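Long-range contacts in endopolygalacturonase (Chondrostereum purpureum, PDB 1K5C), which probably hydrolyses the alpha-1,4 bonds between galacturonate units of polygalacturonan, as a family 28 glycoside hydrolase that also has silver-leaf inducing activity: residues K88-G93 / G149-G154; T94-P99 / S117-I122; F51-L56 / G81-D86; I168-D173 / Q190-H195; K111-N116 / T137-A142. All blocks are in the same frame, centred on the assembly; numbering follows the deposited sequence.

Contact 1 of 5, residues K88-G93 / G149-G154; sequences KGTNNG and GHNTDG. With NAG (2-acetamido-2-deoxy-beta-D-glucopyranose), chain B.
N151 reaches across to the loop 88-93 and packs its amide against G89 and T90. N151 OD1 accepts the T90 backbone N-H at 2.8 Å, from a donor that stands above the carbonyl plane and not on a lone pair. N151 OD1 is also 3.3 Å from G89 CA. G89 has a positive phi, and a CB here would run into N151 OD1 and the H150 ring. H150 CB lies 3.5 Å from G89 N. With its CG anti to the backbone N (chi1 -156°), the imidazole of H150 swings out beside K88 and N91. Both segments lie in loops, one between strands 76-78 and 101-104, the other between 130-139 and 155-158, of the right-handed parallel beta-helix of family 28. N91 and N151 bind galacturonate in another structure of this protein, so the contact forms part of the substrate cleft. With an alanine at N151, the T90 N-H would probably lose its acceptor and the galacturonate one of the groups that bind it. The N91 side is looser and wet. N91 ND2 is 3.5 Å from H150 NE2, near the ring plane, with amide and ring planes 72° apart. One water joins these two nitrogens, 2.8 Å from H150 NE2. A second water donates to N91 OD1 and accepts from N151 ND2 at 3.0 Å. Farther out, N92 ND2 carries an N-linked N-acetylglucosamine.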
# COMPACT_ATOMS: atom_id res chain seq x y z
N LYS A 88 12.11 -1.74 -14.79
CA LYS A 88 13.04 -1.93 -13.68
C LYS A 88 12.63 -1.15 -12.42
O LYS A 88 13.21 -1.39 -11.35
CB LYS A 88 14.46 -1.55 -14.10
CG LYS A 88 14.97 -2.47 -15.24
CD LYS A 88 16.36 -2.03 -15.69
CE LYS A 88 16.86 -3.00 -16.77
NZ LYS A 88 18.10 -2.48 -17.47
N GLY A 89 11.69 -0.23 -12.55
CA GLY A 89 11.23 0.45 -11.29
C GLY A 89 12.38 1.09 -10.57
O GLY A 89 13.28 1.73 -11.14
N THR A 90 12.31 0.97 -9.23
CA THR A 90 13.31 1.58 -8.37
C THR A 90 14.44 0.62 -8.10
O THR A 90 15.34 0.90 -7.31
CB THR A 90 12.64 2.07 -7.06
OG1 THR A 90 11.80 1.05 -6.48
CG2 THR A 90 11.70 3.21 -7.36
N ASN A 91 14.47 -0.53 -8.82
CA ASN A 91 15.57 -1.47 -8.64
C ASN A 91 16.78 -1.01 -9.44
O ASN A 91 17.95 -1.26 -9.05
CB ASN A 91 15.20 -2.84 -9.18
CG ASN A 91 14.06 -3.50 -8.43
OD1 ASN A 91 13.96 -3.28 -7.21
ND2 ASN A 91 13.32 -4.32 -9.15
N ASN A 92 16.58 -0.43 -10.62
CA ASN A 92 17.65 -0.15 -11.57
C ASN A 92 17.07 0.69 -12.69
O ASN A 92 15.92 1.13 -12.63
CB ASN A 92 18.25 -1.50 -12.07
CG ASN A 92 19.72 -1.43 -12.32
OD1 ASN A 92 20.16 -0.46 -12.98
ND2 ASN A 92 20.48 -2.40 -11.81
N GLY A 93 17.82 0.92 -13.72
CA GLY A 93 17.31 1.60 -14.92
C GLY A 93 17.18 3.09 -14.71
O GLY A 93 17.99 3.75 -14.02
N GLY A 149 5.58 -0.85 -16.19
CA GLY A 149 5.39 -0.29 -14.85
C GLY A 149 5.96 -1.25 -13.81
O GLY A 149 5.88 -2.47 -13.96
N HIS A 150 6.56 -0.69 -12.76
CA HIS A 150 7.26 -1.55 -11.80
C HIS A 150 7.39 -0.78 -10.48
O HIS A 150 7.58 0.44 -10.48
CB HIS A 150 8.67 -1.89 -12.37
CG HIS A 150 9.21 -3.12 -11.82
ND1 HIS A 150 8.83 -4.35 -12.34
CD2 HIS A 150 10.10 -3.37 -10.81
CE1 HIS A 150 9.46 -5.29 -11.64
NE2 HIS A 150 10.22 -4.74 -10.71
N ASN A 151 7.27 -1.49 -9.35
CA ASN A 151 7.35 -0.84 -8.03
C ASN A 151 6.28 0.27 -7.91
O ASN A 151 6.48 1.24 -7.18
CB ASN A 151 8.73 -0.28 -7.68
CG ASN A 151 9.81 -1.35 -7.74
OD1 ASN A 151 10.74 -1.29 -8.58
ND2 ASN A 151 9.73 -2.32 -6.88
N THR A 152 5.13 0.04 -8.54
CA THR A 152 4.03 1.02 -8.55
C THR A 152 3.06 0.79 -7.39
O THR A 152 1.82 0.81 -7.55
CB THR A 152 3.33 0.99 -9.90
OG1 THR A 152 3.14 -0.39 -10.29
CG2 THR A 152 4.15 1.76 -10.96
N ASP A 153 3.63 0.64 -6.18
CA ASP A 153 2.82 0.40 -4.99
C ASP A 153 1.71 1.44 -4.88
O ASP A 153 1.93 2.63 -5.07
CB ASP A 153 3.66 0.55 -3.70
CG ASP A 153 4.88 -0.34 -3.60
OD1 ASP A 153 5.41 -0.81 -4.63
OD2 ASP A 153 5.35 -0.52 -2.43
N GLY A 154 0.51 0.98 -4.50
CA GLY A 154 -0.59 1.94 -4.32
C GLY A 154 -0.38 2.85 -3.09
O GLY A 154 -0.29 4.09 -3.23
C1 NAG B . 21.89 -2.46 -12.25
C2 NAG B . 22.52 -3.46 -11.21
C3 NAG B . 24.02 -3.52 -11.51
C4 NAG B . 24.14 -4.18 -12.90
C5 NAG B . 23.41 -3.28 -13.96
C6 NAG B . 23.30 -3.96 -15.29
C7 NAG B . 21.09 -3.25 -9.13
C8 NAG B . 21.08 -2.55 -7.84
N2 NAG B . 22.17 -2.99 -9.89
O3 NAG B . 24.83 -4.21 -10.56
O4 NAG B . 25.53 -4.19 -13.20
O5 NAG B . 22.04 -3.06 -13.52
O6 NAG B . 22.81 -3.12 -16.32
O7 NAG B . 20.22 -3.98 -9.39
O HOH W 1 11.30 -6.67 -9.01
O HOH W 2 11.20 -4.96 -6.72

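Contact 2 of 5, residues T94-P99 / S117-I122; sequences THKPHP and SPAQAI
P97 and P118 make the apolar part of this contact. Their rings cross at about a right angle, with P97 CD 3.8 Å from P118 CB. K96 CB and A119 CB meet at 3.8 Å. Beyond CB the lysine chain bends away, and its NZ donates to T94 O within its own loop and forms a salt bridge with D86. The polar part has no direct hydrogen bond between the segments. A water does the work: it donates to P97 O and to Q120 O, and accepts from A119 N, with all three partners at 2.8 Å. Three backbone polar groups are thus satisfied by one water. A CA-H...O contact adds to this, P99 CA to Q120 O at 3.3 Å, next to the cis peptide bond before P99. The side chains of H98 and Q120 run side by side, ring and amide planes 28° apart. Q120 bends at chi2 (87°), which brings Q120 OE1 to 3.2 Å from H98 CB. Its NE2 bonds to T90 OG1. Both segments are loops between strands of the parallel beta-helix. The loop 94-99 leads into strand 101-104, and the other segment joins strand 108-115 to strand 122-127, beside strand 130-139.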
# COMPACT_ATOMS: atom_id res chain seq x y z
N THR A 94 16.18 3.63 -15.39
CA THR A 94 15.94 5.08 -15.34
C THR A 94 15.60 5.52 -13.90
O THR A 94 15.00 4.77 -13.11
CB THR A 94 14.78 5.46 -16.27
OG1 THR A 94 13.61 4.76 -15.85
CG2 THR A 94 15.10 5.14 -17.75
N HIS A 95 15.97 6.78 -13.59
CA HIS A 95 15.51 7.34 -12.31
C HIS A 95 14.00 7.42 -12.27
O HIS A 95 13.39 7.88 -13.25
CB HIS A 95 16.12 8.75 -12.20
CG HIS A 95 15.62 9.46 -11.00
ND1 HIS A 95 14.67 10.46 -11.03
CD2 HIS A 95 16.00 9.35 -9.71
CE1 HIS A 95 14.48 10.95 -9.81
NE2 HIS A 95 15.30 10.27 -8.95
N LYS A 96 13.39 6.99 -11.18
CA LYS A 96 11.95 7.13 -10.97
C LYS A 96 11.71 8.06 -9.77
O LYS A 96 12.03 7.65 -8.64
CB LYS A 96 11.27 5.77 -10.67
CG LYS A 96 11.75 4.58 -11.50
CD LYS A 96 11.47 4.77 -12.99
CE LYS A 96 11.68 3.47 -13.83
NZ LYS A 96 13.03 2.84 -13.69
N PRO A 97 11.12 9.24 -9.89
CA PRO A 97 10.77 10.01 -8.71
C PRO A 97 9.77 9.21 -7.85
O PRO A 97 8.71 8.81 -8.35
CB PRO A 97 10.13 11.28 -9.30
CG PRO A 97 10.70 11.41 -10.71
CD PRO A 97 10.82 9.94 -11.15
N HIS A 98 10.13 9.00 -6.59
CA HIS A 98 9.25 8.19 -5.73
C HIS A 98 9.48 8.57 -4.28
O HIS A 98 10.60 9.01 -3.94
CB HIS A 98 9.47 6.68 -5.93
CG HIS A 98 10.80 6.19 -5.44
ND1 HIS A 98 11.04 5.54 -4.25
CD2 HIS A 98 12.02 6.34 -6.06
CE1 HIS A 98 12.34 5.26 -4.17
NE2 HIS A 98 12.92 5.74 -5.21
N PRO A 99 8.48 8.43 -3.43
CA PRO A 99 7.06 8.23 -3.82
C PRO A 99 6.61 9.43 -4.63
O PRO A 99 7.27 10.49 -4.66
CB PRO A 99 6.35 8.14 -2.45
CG PRO A 99 7.16 9.06 -1.58
CD PRO A 99 8.60 8.82 -2.01
N SER A 117 1.72 7.06 -11.66
CA SER A 117 2.89 7.38 -10.87
C SER A 117 4.16 6.80 -11.53
O SER A 117 4.13 5.73 -12.10
CB SER A 117 2.73 6.85 -9.44
OG SER A 117 2.56 5.42 -9.41
N PRO A 118 5.31 7.51 -11.39
CA PRO A 118 6.56 6.94 -11.93
C PRO A 118 6.89 5.60 -11.29
O PRO A 118 7.37 4.70 -12.02
CB PRO A 118 7.61 8.02 -11.64
CG PRO A 118 6.79 9.33 -11.71
CD PRO A 118 5.47 8.93 -11.00
N ALA A 119 6.70 5.48 -10.00
CA ALA A 119 6.91 4.20 -9.26
C ALA A 119 5.93 4.24 -8.09
O ALA A 119 4.71 4.33 -8.32
CB ALA A 119 8.38 3.99 -8.93
N GLN A 120 6.41 4.20 -6.85
CA GLN A 120 5.48 4.07 -5.74
C GLN A 120 4.58 5.32 -5.68
O GLN A 120 5.04 6.46 -5.82
CB GLN A 120 6.24 3.95 -4.39
CG GLN A 120 7.05 2.64 -4.27
CD GLN A 120 8.46 2.72 -4.87
OE1 GLN A 120 8.79 3.60 -5.66
NE2 GLN A 120 9.30 1.72 -4.56
N ALA A 121 3.26 5.08 -5.49
CA ALA A 121 2.29 6.17 -5.67
C ALA A 121 2.12 7.03 -4.44
O ALA A 121 2.47 8.22 -4.48
CB ALA A 121 0.96 5.58 -6.16
N ILE A 122 1.54 6.49 -3.37
CA ILE A 122 1.20 7.32 -2.18
C ILE A 122 1.91 6.76 -0.94
O ILE A 122 1.70 5.62 -0.54
CB ILE A 122 -0.32 7.35 -1.95
CG1 ILE A 122 -1.04 7.84 -3.19
CG2 ILE A 122 -0.64 8.19 -0.71
CD1 ILE A 122 -2.57 7.80 -3.09
O HOH W 3 6.25 7.53 -8.11

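Contact 3 of 5, residues F51-L56 / G81-D86; sequences FAKTTL and GALYWD
Y84 brings its phenol up to the backbone of K53 and T54, joining two loops near the N-terminal end of the parallel beta-helix. The hydroxyl is the main polar point. Y84 OH accepts the T54 backbone N-H at 3.0 Å (N-H...O angle 151°). A water 2.6 Å from Y84 OH also lies within bonding distance of F51 O, on the far side of the phenol oxygen's own segment. T54 O lies in the plane of the tyrosine ring, at its edge. K53 has its CG anti to the backbone N (chi1 -168°) and a fully extended chain beyond. It runs over one face of the Y84 ring, in the opposite direction to the phenol, with K53 CG 3.8 Å from Y84 CZ. A phenylalanine in place of Y84 would probably keep this packing but leave the T54 N-H without its acceptor and the water without one of its partners. L83 crosses the lysine at a slant, with L83 CB 3.8 Å from K53 CD. The carbonyl of G81 takes two bonds within its own turn, from the N-H groups of Y84 and W85. At the end of the lysine chain, K53 NZ donates to L83 O at 2.9 Å.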
# COMPACT_ATOMS: atom_id res chain seq x y z
N PHE A 51 2.43 16.64 -13.60
CA PHE A 51 3.84 16.82 -13.22
C PHE A 51 4.70 16.55 -14.45
O PHE A 51 4.80 15.42 -14.96
CB PHE A 51 4.19 15.85 -12.10
CG PHE A 51 3.50 16.22 -10.80
CD1 PHE A 51 2.12 16.01 -10.61
CD2 PHE A 51 4.24 16.78 -9.74
CE1 PHE A 51 1.50 16.37 -9.44
CE2 PHE A 51 3.60 17.11 -8.54
CZ PHE A 51 2.23 16.91 -8.40
N ALA A 52 5.32 17.63 -14.97
CA ALA A 52 6.22 17.47 -16.12
C ALA A 52 7.34 16.53 -15.77
O ALA A 52 7.77 16.41 -14.60
CB ALA A 52 6.76 18.86 -16.52
N LYS A 53 7.91 15.86 -16.79
CA LYS A 53 9.02 14.93 -16.54
C LYS A 53 10.15 15.67 -15.81
O LYS A 53 10.58 16.77 -16.21
CB LYS A 53 9.54 14.31 -17.83
CG LYS A 53 10.48 13.14 -17.54
CD LYS A 53 10.90 12.38 -18.77
CE LYS A 53 11.86 11.24 -18.41
NZ LYS A 53 12.25 10.46 -19.61
N THR A 54 10.64 15.05 -14.74
CA THR A 54 11.56 15.70 -13.81
C THR A 54 12.71 14.78 -13.46
O THR A 54 12.59 13.55 -13.52
CB THR A 54 10.78 16.14 -12.56
OG1 THR A 54 11.63 16.99 -11.77
CG2 THR A 54 10.28 14.97 -11.72
N THR A 55 13.80 15.39 -13.02
CA THR A 55 14.97 14.66 -12.52
C THR A 55 14.99 14.65 -11.01
O THR A 55 15.89 13.95 -10.44
CB THR A 55 16.31 15.22 -13.08
OG1 THR A 55 16.50 16.55 -12.51
CG2 THR A 55 16.30 15.28 -14.56
N LEU A 56 14.10 15.34 -10.32
CA LEU A 56 14.10 15.33 -8.87
C LEU A 56 13.77 13.99 -8.26
O LEU A 56 12.96 13.22 -8.84
CB LEU A 56 13.07 16.35 -8.31
CG LEU A 56 13.30 17.80 -8.67
CD1 LEU A 56 12.26 18.67 -7.98
CD2 LEU A 56 14.71 18.28 -8.31
N GLY A 81 3.85 8.74 -15.67
CA GLY A 81 4.74 7.59 -15.37
C GLY A 81 5.31 6.91 -16.62
O GLY A 81 6.44 6.41 -16.57
N ALA A 82 4.56 6.87 -17.72
CA ALA A 82 5.06 6.19 -18.92
C ALA A 82 6.31 6.86 -19.49
O ALA A 82 7.05 6.20 -20.26
CB ALA A 82 3.98 6.11 -20.00
N LEU A 83 6.60 8.10 -19.10
CA LEU A 83 7.85 8.72 -19.53
C LEU A 83 9.07 8.19 -18.80
O LEU A 83 10.22 8.49 -19.19
CB LEU A 83 7.76 10.25 -19.34
CG LEU A 83 6.64 10.94 -20.08
CD1 LEU A 83 6.69 12.48 -19.76
CD2 LEU A 83 6.66 10.69 -21.57
N TYR A 84 8.83 7.43 -17.74
CA TYR A 84 9.93 6.86 -16.93
C TYR A 84 9.99 5.34 -17.03
O TYR A 84 11.05 4.76 -16.93
CB TYR A 84 9.73 7.23 -15.50
CG TYR A 84 9.55 8.71 -15.14
CD1 TYR A 84 10.62 9.48 -14.72
CD2 TYR A 84 8.28 9.27 -15.23
CE1 TYR A 84 10.42 10.84 -14.41
CE2 TYR A 84 8.06 10.62 -14.87
CZ TYR A 84 9.16 11.37 -14.45
OH TYR A 84 8.98 12.68 -14.04
N TRP A 85 8.81 4.67 -17.09
CA TRP A 85 8.77 3.21 -16.90
C TRP A 85 9.67 2.50 -17.88
O TRP A 85 9.65 2.76 -19.10
CB TRP A 85 7.33 2.72 -17.11
CG TRP A 85 6.35 3.24 -16.11
CD1 TRP A 85 6.59 3.62 -14.81
CD2 TRP A 85 4.93 3.41 -16.34
NE1 TRP A 85 5.40 4.02 -14.22
CE2 TRP A 85 4.39 3.92 -15.14
CE3 TRP A 85 4.10 3.22 -17.45
CZ2 TRP A 85 3.02 4.22 -15.00
CZ3 TRP A 85 2.75 3.55 -17.32
CH2 TRP A 85 2.23 4.04 -16.11
N ASP A 86 10.41 1.52 -17.35
CA ASP A 86 11.38 0.79 -18.18
C ASP A 86 11.46 -0.69 -17.74
O ASP A 86 12.44 -1.37 -18.11
CB ASP A 86 12.74 1.43 -18.11
CG ASP A 86 13.40 1.34 -16.76
OD1 ASP A 86 12.71 0.99 -15.80
OD2 ASP A 86 14.63 1.65 -16.64
O HOH W 4 6.46 13.37 -13.66

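Contact 4 of 5, residues I168-D173 / Q190-H195; sequences IVKNQD and QCSGGH
V169 bonds through its N-H to Q190 and through its carbonyl to S192, in two parallel strands, 168-170 and 190-192, whose axes are 4.8 Å apart. V169 N donates to Q190 O, and S192 N to V169 O at 2.9 Å. N171 N then reaches S192 O. CA-H...O contacts from I168, C191 and K170 lie beside them. The side chains of I168, K170, Q190 and S192 share one face, where K170 CG is 3.6 Å from S192 OG. V169 and C191 are on the other, and C191 has its disulfide with C175 there. Past the strands the backbones stay close. H195 N donates to D173 O at 2.8 Å, but from well above the carbonyl plane. N171 OD1 is 3.3 Å from G194 CA and lies near a water, while ND2 goes to T152 O and D174 O. A side chain at G194 would clash with D173 O. The H195 ring has CG beside its backbone N (chi1 -64°). This lays one face over D173 CA, a CH-pi contact of 3.8 Å to the ring centroid. A water bonds to H195 ND1 in the ring plane, at 2.6 Å, and donates to D173 OD1. D173 and H195 bind galacturonate in another structure of this protein, and H195 is a predicted active-site residue: this is part of the substrate cleft of a family 28 beta-helix.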
# COMPACT_ATOMS: atom_id res chain seq x y z
N ILE A 168 -9.29 2.21 -4.83
CA ILE A 168 -9.13 1.35 -6.00
C ILE A 168 -7.67 1.47 -6.44
O ILE A 168 -7.19 2.59 -6.59
CB ILE A 168 -10.06 1.77 -7.15
CG1 ILE A 168 -11.52 1.61 -6.71
CG2 ILE A 168 -9.73 1.04 -8.42
CD1 ILE A 168 -12.53 2.21 -7.68
N VAL A 169 -6.98 0.35 -6.61
CA VAL A 169 -5.60 0.36 -7.08
C VAL A 169 -5.44 -0.60 -8.25
O VAL A 169 -5.71 -1.80 -8.11
CB VAL A 169 -4.60 -0.05 -5.94
CG1 VAL A 169 -3.19 -0.07 -6.50
CG2 VAL A 169 -4.76 0.87 -4.74
N LYS A 170 -4.98 -0.07 -9.38
CA LYS A 170 -4.66 -0.84 -10.59
C LYS A 170 -3.17 -0.61 -10.84
O LYS A 170 -2.76 0.50 -11.20
CB LYS A 170 -5.47 -0.32 -11.78
CG LYS A 170 -7.00 -0.41 -11.55
CD LYS A 170 -7.75 0.21 -12.72
CE LYS A 170 -9.27 0.08 -12.50
NZ LYS A 170 -9.95 0.90 -13.56
N ASN A 171 -2.35 -1.64 -10.61
CA ASN A 171 -0.91 -1.38 -10.61
C ASN A 171 -0.13 -2.66 -10.89
O ASN A 171 -0.68 -3.61 -11.45
CB ASN A 171 -0.48 -0.69 -9.28
CG ASN A 171 -0.54 -1.67 -8.14
OD1 ASN A 171 -1.18 -2.74 -8.26
ND2 ASN A 171 0.09 -1.33 -7.01
N GLN A 172 1.18 -2.62 -10.56
CA GLN A 172 2.11 -3.70 -10.88
C GLN A 172 2.89 -4.15 -9.64
O GLN A 172 3.88 -4.88 -9.77
CB GLN A 172 3.11 -3.35 -12.01
CG GLN A 172 2.44 -3.00 -13.31
CD GLN A 172 1.78 -1.64 -13.34
OE1 GLN A 172 0.61 -1.52 -13.90
NE2 GLN A 172 2.40 -0.62 -12.86
N ASP A 173 2.50 -3.71 -8.46
CA ASP A 173 3.19 -4.13 -7.22
C ASP A 173 2.16 -4.13 -6.10
O ASP A 173 0.95 -4.21 -6.36
CB ASP A 173 4.45 -3.24 -6.96
CG ASP A 173 5.53 -3.98 -6.19
OD1 ASP A 173 5.29 -4.34 -5.02
OD2 ASP A 173 6.61 -4.19 -6.75
N GLN A 190 -10.45 -2.18 -3.56
CA GLN A 190 -10.36 -3.06 -4.74
C GLN A 190 -8.95 -2.97 -5.32
O GLN A 190 -8.49 -1.85 -5.63
CB GLN A 190 -11.36 -2.62 -5.79
CG GLN A 190 -12.81 -2.86 -5.31
CD GLN A 190 -13.68 -2.14 -6.31
OE1 GLN A 190 -13.74 -2.46 -7.49
NE2 GLN A 190 -14.36 -1.16 -5.76
N CYS A 191 -8.28 -4.10 -5.44
CA CYS A 191 -6.92 -4.22 -5.92
C CYS A 191 -6.86 -5.08 -7.15
O CYS A 191 -7.38 -6.20 -7.09
CB CYS A 191 -6.06 -4.89 -4.81
SG CYS A 191 -6.01 -4.07 -3.22
N SER A 192 -6.21 -4.63 -8.23
CA SER A 192 -6.06 -5.49 -9.40
C SER A 192 -4.71 -5.23 -10.06
O SER A 192 -4.15 -4.13 -9.99
CB SER A 192 -7.20 -5.28 -10.41
OG SER A 192 -7.21 -3.95 -10.87
N GLY A 193 -4.19 -6.27 -10.74
CA GLY A 193 -2.99 -6.20 -11.55
C GLY A 193 -1.69 -6.37 -10.81
O GLY A 193 -0.66 -6.75 -11.43
N GLY A 194 -1.68 -6.04 -9.54
CA GLY A 194 -0.44 -5.95 -8.75
C GLY A 194 -0.15 -7.20 -7.97
O GLY A 194 -0.32 -8.33 -8.46
N HIS A 195 0.42 -6.98 -6.77
CA HIS A 195 0.94 -8.04 -5.92
C HIS A 195 0.10 -8.28 -4.66
O HIS A 195 0.57 -8.97 -3.75
CB HIS A 195 2.41 -7.78 -5.55
CG HIS A 195 3.31 -7.80 -6.76
ND1 HIS A 195 4.70 -7.61 -6.56
CD2 HIS A 195 3.10 -7.98 -8.07
CE1 HIS A 195 5.26 -7.68 -7.77
NE2 HIS A 195 4.33 -7.91 -8.69
O HOH W 5 -8.96 -2.67 -9.01
O HOH W 6 -3.28 -3.74 -6.85
O HOH W 7 5.78 -7.13 -4.20

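Contact 5 of 5, residues K111-N116 / T137-A142; sequences KFEVLN and TVDDFA
E113-L115 and T137-D139 pair as parallel strands, axes 4.6 Å apart and 11° from alignment, joined by alternating backbone bonds from T137 N to F112 O through to N116 N to D139 O. They belong to successive coils of the parallel beta-helix. V114 and V138 pack side by side on one face, turned to the interior beside I122. On the other face are E113, L115, T137 and D139. E113 and D139 lie side by side with their carboxylate planes 61° apart. E113 CG is anti to the backbone N (chi1 171°), and the extended chain carries E113 OE2 to 4.3 Å from D139 OD2. A water donates to both oxygens, at 2.8 Å from E113 OE2 and 2.6 Å from D139 OD2, and probably eases the repulsion between the two carboxylates. L115 CD1 sits 3.5 Å from D139 O. At the strand ends, D140 turns its carboxylate to S117, where OD2 meets the serine OG. D139 closes an Asx turn, with D139 OD1 accepting the F141 N-H at 3.0 Å. A second water accepts from A142 N and sits 2.7 Å from N116 OD1.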
# COMPACT_ATOMS: atom_id res chain seq x y z
N LYS A 111 -11.52 11.10 -2.45
CA LYS A 111 -12.04 11.27 -3.82
C LYS A 111 -11.12 12.04 -4.72
O LYS A 111 -11.43 13.05 -5.34
CB LYS A 111 -13.43 11.92 -3.77
CG LYS A 111 -14.50 10.98 -3.19
CD LYS A 111 -14.84 9.87 -4.19
CE LYS A 111 -16.02 9.03 -3.82
NZ LYS A 111 -16.29 8.18 -5.04
N PHE A 112 -9.86 11.53 -4.83
CA PHE A 112 -8.99 11.97 -5.92
C PHE A 112 -8.30 10.74 -6.50
O PHE A 112 -8.35 9.63 -5.94
CB PHE A 112 -7.99 13.05 -5.48
CG PHE A 112 -7.04 12.61 -4.39
CD1 PHE A 112 -5.86 11.96 -4.69
CD2 PHE A 112 -7.36 12.92 -3.06
CE1 PHE A 112 -4.96 11.63 -3.67
CE2 PHE A 112 -6.49 12.59 -2.05
CZ PHE A 112 -5.30 11.92 -2.35
N GLU A 113 -7.63 10.97 -7.63
CA GLU A 113 -6.94 9.90 -8.35
C GLU A 113 -5.48 10.28 -8.53
O GLU A 113 -5.15 11.43 -8.85
CB GLU A 113 -7.59 9.72 -9.73
CG GLU A 113 -6.81 8.77 -10.66
CD GLU A 113 -7.56 8.45 -11.90
OE1 GLU A 113 -8.67 7.97 -11.86
OE2 GLU A 113 -6.98 8.60 -12.96
N VAL A 114 -4.62 9.29 -8.33
CA VAL A 114 -3.23 9.34 -8.77
C VAL A 114 -3.16 8.55 -10.06
O VAL A 114 -3.50 7.36 -10.05
CB VAL A 114 -2.30 8.76 -7.68
CG1 VAL A 114 -0.91 8.62 -8.23
CG2 VAL A 114 -2.39 9.65 -6.43
N LEU A 115 -2.77 9.21 -11.14
CA LEU A 115 -2.72 8.59 -12.47
C LEU A 115 -1.24 8.43 -12.87
O LEU A 115 -0.48 9.42 -12.91
CB LEU A 115 -3.43 9.50 -13.46
CG LEU A 115 -3.35 9.06 -14.93
CD1 LEU A 115 -4.08 7.71 -15.17
CD2 LEU A 115 -3.98 10.12 -15.83
N ASN A 116 -0.85 7.20 -13.18
CA ASN A 116 0.48 6.95 -13.76
C ASN A 116 1.63 7.54 -12.91
O ASN A 116 2.44 8.35 -13.37
CB ASN A 116 0.53 7.41 -15.21
CG ASN A 116 -0.53 6.68 -16.03
OD1 ASN A 116 -0.86 5.51 -15.71
ND2 ASN A 116 -1.03 7.34 -17.06
N THR A 137 -8.31 6.64 -5.99
CA THR A 137 -7.94 5.68 -7.03
C THR A 137 -6.47 5.87 -7.39
O THR A 137 -6.07 7.01 -7.70
CB THR A 137 -8.80 5.88 -8.29
OG1 THR A 137 -10.17 5.63 -7.95
CG2 THR A 137 -8.39 4.98 -9.43
N VAL A 138 -5.70 4.80 -7.38
CA VAL A 138 -4.35 4.80 -7.97
C VAL A 138 -4.51 4.04 -9.30
O VAL A 138 -4.65 2.81 -9.30
CB VAL A 138 -3.30 4.14 -7.06
CG1 VAL A 138 -1.97 4.06 -7.81
CG2 VAL A 138 -3.18 4.93 -5.77
N ASP A 139 -4.56 4.79 -10.40
CA ASP A 139 -4.71 4.20 -11.72
C ASP A 139 -3.34 4.20 -12.40
O ASP A 139 -2.94 5.19 -13.03
CB ASP A 139 -5.74 4.93 -12.57
CG ASP A 139 -5.94 4.26 -13.90
OD1 ASP A 139 -5.12 3.40 -14.29
OD2 ASP A 139 -6.96 4.59 -14.57
N ASP A 140 -2.63 3.06 -12.23
CA ASP A 140 -1.41 2.79 -12.94
C ASP A 140 -1.61 1.65 -13.96
O ASP A 140 -0.67 0.98 -14.37
CB ASP A 140 -0.25 2.45 -11.98
CG ASP A 140 0.25 3.66 -11.27
OD1 ASP A 140 -0.03 4.81 -11.58
OD2 ASP A 140 1.03 3.39 -10.25
N PHE A 141 -2.86 1.47 -14.43
CA PHE A 141 -3.15 0.39 -15.38
C PHE A 141 -2.26 0.45 -16.62
O PHE A 141 -1.89 -0.59 -17.18
CB PHE A 141 -4.64 0.48 -15.75
CG PHE A 141 -5.02 -0.60 -16.74
CD1 PHE A 141 -5.14 -1.95 -16.32
CD2 PHE A 141 -5.26 -0.32 -18.05
CE1 PHE A 141 -5.48 -2.93 -17.23
CE2 PHE A 141 -5.57 -1.34 -18.96
CZ PHE A 141 -5.68 -2.64 -18.53
N ALA A 142 -1.95 1.66 -17.12
CA ALA A 142 -1.12 1.79 -18.30
C ALA A 142 0.22 1.10 -18.11
O ALA A 142 0.89 0.72 -19.10
CB ALA A 142 -0.93 3.28 -18.63
O HOH W 8 -8.08 6.90 -14.93
O HOH W 9 -3.14 4.13 -16.21

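In the fold
From the N terminus, contact 3 closes first, joining the loop after strand 49-51 to the start of the long loop after strand 76-78. That loop goes on to supply 88-93 to contact 1 and 94-99 to contact 2. Contact 2 is nested inside the loop closed by contact 1, and so is contact 5. Contacts 2 and 5 cross, their segments alternating along the chain. Contact 4 follows in series after contact 1. Contacts 4 and 5 share a run of neighbouring parallel strands, 108-115, 130-139, 162-170 and 190-192. Contacts 1, 2 and 3 tie together the loops that follow strands 49-51, 76-78, 108-115 and 130-139, and contacts 1 and 4 meet at the substrate cleft.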